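PDB 4JJJ: cellulose 1,4-beta-cellobiosidase from Thermobifida fusca, which probably cleaves cellulose as a family 48 glycoside hydrolase, releasing cellobiose, this chain being the catalytic domain of a longer protein that also has a cellulose-binding module. Local coordinates for residues N141-M146 against G260-Y265. The protein carries 1 engineered substitution. Residues are numbered along the deposited sequence; the frame is centred on the assembly and turned at random.
Sequences NEIYGM and GDYLRY
Y262, on helix 250-263, lays one face of its ring against the backbone of I143 and Y144, joining that helix, in the (α/α)6 fold of this family 48 domain, to the extended loop between helix 131-138 and strand 149-151. The amide nitrogen of Y144 sits over the ring centre, 3.6 Å above its plane, and Y144 CB lies 3.6 Å from Y262 CD2. A tyrosine suits this place: its flat ring can lie along the extended backbone while its OH reaches a water at the far end. The carbonyl Y144 O, 3.5 Å from Y262 CB, is buried here without a polar partner. I143 adds its branched aliphatic chain: CG1 lies beside the backbone N (chi1 -64°), and terminal CD1 reaches both Y262 CD1 and Y265 CE2, each at 4.0 Å. Farther out, the phenol of Y144 leads away from 260-265, touching K255 and M259 of the same helix, to hydrogen-bond W77 and E81, a zinc ligand, while Y265 OH is held by D128 and R316. Within 260-265, R264 folds back toward D261, bonding its O through NE and its OD1 through NH2, with E133 and D351 as further salt-bridge partners. The water, in the Y262 ring plane, accepts from OH and donates to E142 O, 2.7 Å from each.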
loop_
_atom_site.group_PDB
_atom_site.type_symbol
_atom_site.label_atom_id
_atom_site.label_comp_id
_atom_site.label_asym_id
_atom_site.label_seq_id
_atom_site.Cartn_x
_atom_site.Cartn_y
_atom_site.Cartn_z
ATOM N N ASN A 141 -0.313 -3.383 -25.103
ATOM C CA ASN A 141 0.241 -4.398 -24.250
ATOM C C ASN A 141 0.754 -3.804 -22.921
ATOM O O ASN A 141 1.242 -4.555 -22.077
ATOM C CB ASN A 141 1.409 -5.097 -24.944
ATOM C CG ASN A 141 0.968 -5.914 -26.111
ATOM O OD1 ASN A 141 -0.055 -6.605 -26.091
ATOM N ND2 ASN A 141 1.734 -5.717 -27.238
ATOM N N GLU A 142 0.693 -2.508 -22.715
ATOM C CA GLU A 142 1.194 -1.860 -21.575
ATOM C C GLU A 142 0.229 -2.117 -20.366
ATOM O O GLU A 142 -0.962 -2.329 -20.559
ATOM C CB GLU A 142 1.286 -0.342 -21.826
ATOM C CG GLU A 142 2.406 -0.043 -22.840
ATOM C CD GLU A 142 2.565 1.404 -23.211
ATOM O OE1 GLU A 142 2.004 2.282 -22.529
ATOM O OE2 GLU A 142 3.211 1.739 -24.262
ATOM N N ILE A 143 0.747 -1.947 -19.146
ATOM C CA ILE A 143 -0.039 -2.105 -17.867
ATOM C C ILE A 143 -0.464 -0.714 -17.501
ATOM O O ILE A 143 0.364 0.181 -17.453
ATOM C CB ILE A 143 0.824 -2.686 -16.773
ATOM C CG1 ILE A 143 1.244 -4.038 -17.139
ATOM C CG2 ILE A 143 0.169 -2.656 -15.371
ATOM C CD1 ILE A 143 0.212 -5.098 -17.196
ATOM N N TYR A 144 -1.745 -0.512 -17.177
ATOM C CA TYR A 144 -2.242 0.710 -16.641
ATOM C C TYR A 144 -2.497 0.529 -15.106
ATOM O O TYR A 144 -3.569 0.175 -14.707
ATOM C CB TYR A 144 -3.527 1.123 -17.336
ATOM C CG TYR A 144 -4.028 2.495 -16.970
ATOM C CD1 TYR A 144 -5.000 2.707 -16.041
ATOM C CD2 TYR A 144 -3.516 3.603 -17.612
ATOM C CE1 TYR A 144 -5.460 3.958 -15.785
ATOM C CE2 TYR A 144 -3.934 4.869 -17.372
ATOM C CZ TYR A 144 -4.936 5.056 -16.439
ATOM O OH TYR A 144 -5.435 6.360 -16.234
ATOM N N GLY A 145 -1.433 0.761 -14.377
ATOM C CA GLY A 145 -1.381 0.602 -12.910
ATOM C C GLY A 145 -0.297 1.459 -12.394
ATOM O O GLY A 145 0.665 1.688 -13.108
ATOM N N MET A 146 -0.464 2.020 -11.181
ATOM C CA MET A 146 0.644 2.823 -10.609
ATOM C C MET A 146 1.814 1.971 -10.186
ATOM O O MET A 146 1.637 0.944 -9.510
ATOM C CB MET A 146 0.154 3.681 -9.461
ATOM C CG MET A 146 -0.935 4.667 -9.812
ATOM S SD MET A 146 -1.242 5.865 -8.476
ATOM C CE MET A 146 -2.601 5.093 -7.688
ATOM N N GLY A 260 -8.871 -0.565 -12.525
ATOM C CA GLY A 260 -9.499 -1.696 -11.842
ATOM C C GLY A 260 -9.364 -2.983 -12.645
ATOM O O GLY A 260 -9.264 -4.084 -12.098
ATOM N N ASP A 261 -9.459 -2.859 -13.964
ATOM C CA ASP A 261 -9.292 -4.045 -14.881
ATOM C C ASP A 261 -7.927 -4.622 -14.723
ATOM O O ASP A 261 -7.760 -5.834 -14.577
ATOM C CB ASP A 261 -9.614 -3.590 -16.310
ATOM C CG ASP A 261 -10.281 -4.627 -17.119
ATOM O OD1 ASP A 261 -10.438 -5.784 -16.642
ATOM O OD2 ASP A 261 -10.835 -4.207 -18.162
ATOM N N TYR A 262 -6.864 -3.794 -14.778
ATOM C CA TYR A 262 -5.484 -4.262 -14.588
ATOM C C TYR A 262 -5.198 -4.734 -13.188
ATOM O O TYR A 262 -4.365 -5.590 -12.965
ATOM C CB TYR A 262 -4.501 -3.176 -14.962
ATOM C CG TYR A 262 -4.422 -3.022 -16.515
ATOM C CD1 TYR A 262 -3.505 -3.753 -17.251
ATOM C CD2 TYR A 262 -5.207 -2.107 -17.175
ATOM C CE1 TYR A 262 -3.488 -3.652 -18.604
ATOM C CE2 TYR A 262 -5.223 -2.027 -18.577
ATOM C CZ TYR A 262 -4.302 -2.788 -19.269
ATOM O OH TYR A 262 -4.265 -2.690 -20.683
ATOM N N LEU A 263 -5.909 -4.161 -12.230
ATOM C CA LEU A 263 -5.722 -4.510 -10.780
ATOM C C LEU A 263 -6.082 -5.948 -10.528
ATOM O O LEU A 263 -5.698 -6.559 -9.496
ATOM C CB LEU A 263 -6.580 -3.599 -9.916
ATOM C CG LEU A 263 -6.466 -3.685 -8.392
ATOM C CD1 LEU A 263 -5.014 -3.570 -8.034
ATOM C CD2 LEU A 263 -7.352 -2.549 -7.788
ATOM N N ARG A 264 -6.842 -6.535 -11.462
ATOM C CA ARG A 264 -7.024 -8.001 -11.324
ATOM C C ARG A 264 -5.744 -8.821 -11.230
ATOM O O ARG A 264 -5.778 -9.909 -10.725
ATOM C CB ARG A 264 -7.924 -8.590 -12.442
ATOM C CG ARG A 264 -9.338 -7.973 -12.496
ATOM C CD ARG A 264 -10.233 -8.560 -13.570
ATOM N NE ARG A 264 -9.707 -8.227 -14.854
ATOM C CZ ARG A 264 -9.912 -8.921 -16.007
ATOM N NH1 ARG A 264 -10.485 -10.109 -16.011
ATOM N NH2 ARG A 264 -9.434 -8.413 -17.121
ATOM N N TYR A 265 -4.651 -8.349 -11.747
ATOM C CA TYR A 265 -3.355 -9.071 -11.577
ATOM C C TYR A 265 -3.078 -9.349 -10.102
ATOM O O TYR A 265 -2.483 -10.393 -9.763
ATOM C CB TYR A 265 -2.171 -8.266 -12.177
ATOM C CG TYR A 265 -1.937 -8.644 -13.581
ATOM C CD1 TYR A 265 -1.349 -9.864 -13.910
ATOM C CD2 TYR A 265 -2.298 -7.779 -14.577
ATOM C CE1 TYR A 265 -1.117 -10.225 -15.236
ATOM C CE2 TYR A 265 -2.124 -8.119 -15.912
ATOM C CZ TYR A 265 -1.490 -9.322 -16.259
ATOM O OH TYR A 265 -1.330 -9.743 -17.585
HETATM O O HOH W 1 -2.377 -4.201 -21.860
#